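PDB 6T7J: carbon monoxide dehydrogenase from Thermococcus sp. AM4, which probably catalyses the reversible oxidation of carbon monoxide to carbon dioxide with ferredoxin as electron acceptor, here captured with a nickel-free active-site cluster. Local coordinates for residues Y460-L465 / S551-M556. Residues are numbered along the deposited sequence; the frame is centred on the assembly and turned at random.
Sequences YSHVTL and SAPEWM
Ser461, in the first turn of helix 460-471, lays its CB against CB of Pro553 at 3.6 Å, where the two backbones come nearest. Its amide N lies 3.0 Å from OE2 of Glu554, whose extended side chain reaches the start of the helix. His462 N donates to Glu554 OE2 over 3.0 Å in a nearly straight bond (168°), met on the anti side, somewhat out of the carboxylate plane. The other oxygen, OE1, accepts from the backbone N of Asn459, so both carboxylate oxygens are engaged by amides around the helix start, whose dipole would probably favour the negative charge. With chi1 at -71°, CG of His462 stands beside its own backbone N, bringing the imidazole under the same glutamate: CG of Glu554 sits over one ring face in a CH-pi contact, 4.1 Å from the centroid, and the carboxylate stacks on the ring with the planes 30° apart. The Pro553 side chain runs at about a right angle to that of His462, with Pro553 CG 3.4 Å from His462 ND1, while His462 NE2 donates to Cys451 O. Replacing Glu554 by alanine removes the carboxylate and would probably leave the amides of His462 and Asn459 without this acceptor and one imidazole face without its cover. One turn on, Leu465 turns CD2 to Ser551 OG, itself hydrogen-bonded to His575 ND1; the same CD2 is 4.2 Å from Pro553 CG. The contact joins a helix start to the loop leaving strand 548-552 of a parallel, Rossmann-like sheet, which carries Met556 to the broken iron-sulfur cluster of the active site.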
loop_
_atom_site.group_PDB
_atom_site.type_symbol
_atom_site.label_atom_id
_atom_site.label_comp_id
_atom_site.label_asym_id
_atom_site.label_seq_id
_atom_site.Cartn_x
_atom_site.Cartn_y
_atom_site.Cartn_z
ATOM N N TYR A 460 25.072 -1.329 19.393
ATOM C CA TYR A 460 25.618 -2.316 20.322
ATOM C C TYR A 460 25.311 -3.738 19.872
ATOM O O TYR A 460 26.190 -4.606 19.905
ATOM C CB TYR A 460 25.085 -2.083 21.736
ATOM C CG TYR A 460 25.633 -3.075 22.741
ATOM C CD1 TYR A 460 26.921 -2.945 23.242
ATOM C CD2 TYR A 460 24.869 -4.153 23.173
ATOM C CE1 TYR A 460 27.431 -3.854 24.152
ATOM C CE2 TYR A 460 25.371 -5.066 24.084
ATOM C CZ TYR A 460 26.652 -4.911 24.569
ATOM O OH TYR A 460 27.156 -5.815 25.473
ATOM N N SER A 461 24.071 -4.001 19.456
ATOM C CA SER A 461 23.719 -5.363 19.069
ATOM C C SER A 461 24.412 -5.767 17.773
ATOM O O SER A 461 24.887 -6.901 17.654
ATOM C CB SER A 461 22.202 -5.506 18.955
ATOM O OG SER A 461 21.608 -5.606 20.240
ATOM N N HIS A 462 24.502 -4.852 16.803
ATOM C CA HIS A 462 25.248 -5.125 15.579
ATOM C C HIS A 462 26.640 -5.667 15.893
ATOM O O HIS A 462 26.994 -6.798 15.523
ATOM C CB HIS A 462 25.359 -3.849 14.736
ATOM C CG HIS A 462 24.075 -3.419 14.094
ATOM N ND1 HIS A 462 23.263 -4.285 13.394
ATOM C CD2 HIS A 462 23.473 -2.208 14.037
ATOM C CE1 HIS A 462 22.212 -3.626 12.937
ATOM N NE2 HIS A 462 22.315 -2.365 13.315
ATOM N N VAL A 463 27.435 -4.870 16.612
ATOM C CA VAL A 463 28.834 -5.217 16.835
ATOM C C VAL A 463 28.957 -6.414 17.770
ATOM O O VAL A 463 29.811 -7.283 17.566
ATOM C CB VAL A 463 29.615 -3.999 17.362
ATOM C CG1 VAL A 463 28.986 -3.452 18.630
ATOM C CG2 VAL A 463 31.044 -4.386 17.624
ATOM N N THR A 464 28.113 -6.488 18.804
ATOM C CA THR A 464 28.224 -7.595 19.748
ATOM C C THR A 464 27.882 -8.923 19.081
ATOM O O THR A 464 28.578 -9.924 19.287
ATOM C CB THR A 464 27.333 -7.348 20.967
ATOM O OG1 THR A 464 27.867 -6.263 21.737
ATOM C CG2 THR A 464 27.273 -8.586 21.848
ATOM N N LEU A 465 26.825 -8.950 18.262
ATOM C CA LEU A 465 26.492 -10.166 17.532
ATOM C C LEU A 465 27.600 -10.544 16.560
ATOM O O LEU A 465 27.988 -11.718 16.478
ATOM C CB LEU A 465 25.166 -9.985 16.792
ATOM C CG LEU A 465 24.661 -11.223 16.051
ATOM C CD1 LEU A 465 24.319 -12.318 17.036
ATOM C CD2 LEU A 465 23.460 -10.883 15.197
ATOM N N SER A 551 20.234 -11.940 10.379
ATOM C CA SER A 551 19.840 -11.203 11.573
ATOM C C SER A 551 19.650 -9.727 11.256
ATOM O O SER A 551 20.416 -9.144 10.486
ATOM C CB SER A 551 20.877 -11.362 12.689
ATOM O OG SER A 551 20.949 -10.182 13.470
ATOM N N ALA A 552 18.626 -9.137 11.875
ATOM C CA ALA A 552 18.400 -7.691 11.885
ATOM C C ALA A 552 18.363 -7.252 13.345
ATOM O O ALA A 552 17.289 -7.218 13.968
ATOM C CB ALA A 552 17.112 -7.322 11.155
ATOM N N PRO A 553 19.511 -6.907 13.931
ATOM C CA PRO A 553 19.551 -6.704 15.389
ATOM C C PRO A 553 18.849 -5.444 15.865
ATOM O O PRO A 553 18.369 -5.420 17.004
ATOM C CB PRO A 553 21.056 -6.652 15.698
ATOM C CG PRO A 553 21.742 -7.164 14.468
ATOM C CD PRO A 553 20.847 -6.821 13.323
ATOM N N GLU A 554 18.787 -4.390 15.052
ATOM C CA GLU A 554 18.288 -3.095 15.510
ATOM C C GLU A 554 17.364 -2.472 14.471
ATOM O O GLU A 554 17.351 -1.250 14.279
ATOM C CB GLU A 554 19.443 -2.147 15.839
ATOM C CG GLU A 554 20.496 -2.738 16.769
ATOM C CD GLU A 554 21.746 -1.887 16.866
ATOM O OE1 GLU A 554 21.670 -0.672 16.585
ATOM O OE2 GLU A 554 22.808 -2.433 17.229
ATOM N N TRP A 555 16.562 -3.297 13.803
ATOM C CA TRP A 555 15.747 -2.829 12.691
ATOM C C TRP A 555 14.666 -1.856 13.163
ATOM O O TRP A 555 14.246 -1.859 14.323
ATOM C CB TRP A 555 15.101 -4.011 11.968
ATOM C CG TRP A 555 14.000 -4.661 12.748
ATOM C CD1 TRP A 555 14.122 -5.684 13.642
ATOM C CD2 TRP A 555 12.603 -4.333 12.701
ATOM N NE1 TRP A 555 12.890 -6.011 14.158
ATOM C CE2 TRP A 555 11.943 -5.198 13.596
ATOM C CE3 TRP A 555 11.849 -3.395 11.988
ATOM C CZ2 TRP A 555 10.564 -5.150 13.798
ATOM C CZ3 TRP A 555 10.483 -3.349 12.191
ATOM C CH2 TRP A 555 9.855 -4.220 13.089
ATOM N N MET A 556 14.217 -1.010 12.231
ATOM C CA MET A 556 13.084 -0.120 12.477
ATOM C C MET A 556 12.184 0.100 11.270
ATOM O O MET A 556 11.010 0.439 11.463
ATOM C CB MET A 556 13.563 1.249 12.983
ATOM C CG MET A 556 14.324 2.081 11.955
ATOM S SD MET A 556 13.285 3.110 10.889
ATOM C CE MET A 556 14.444 3.512 9.581
#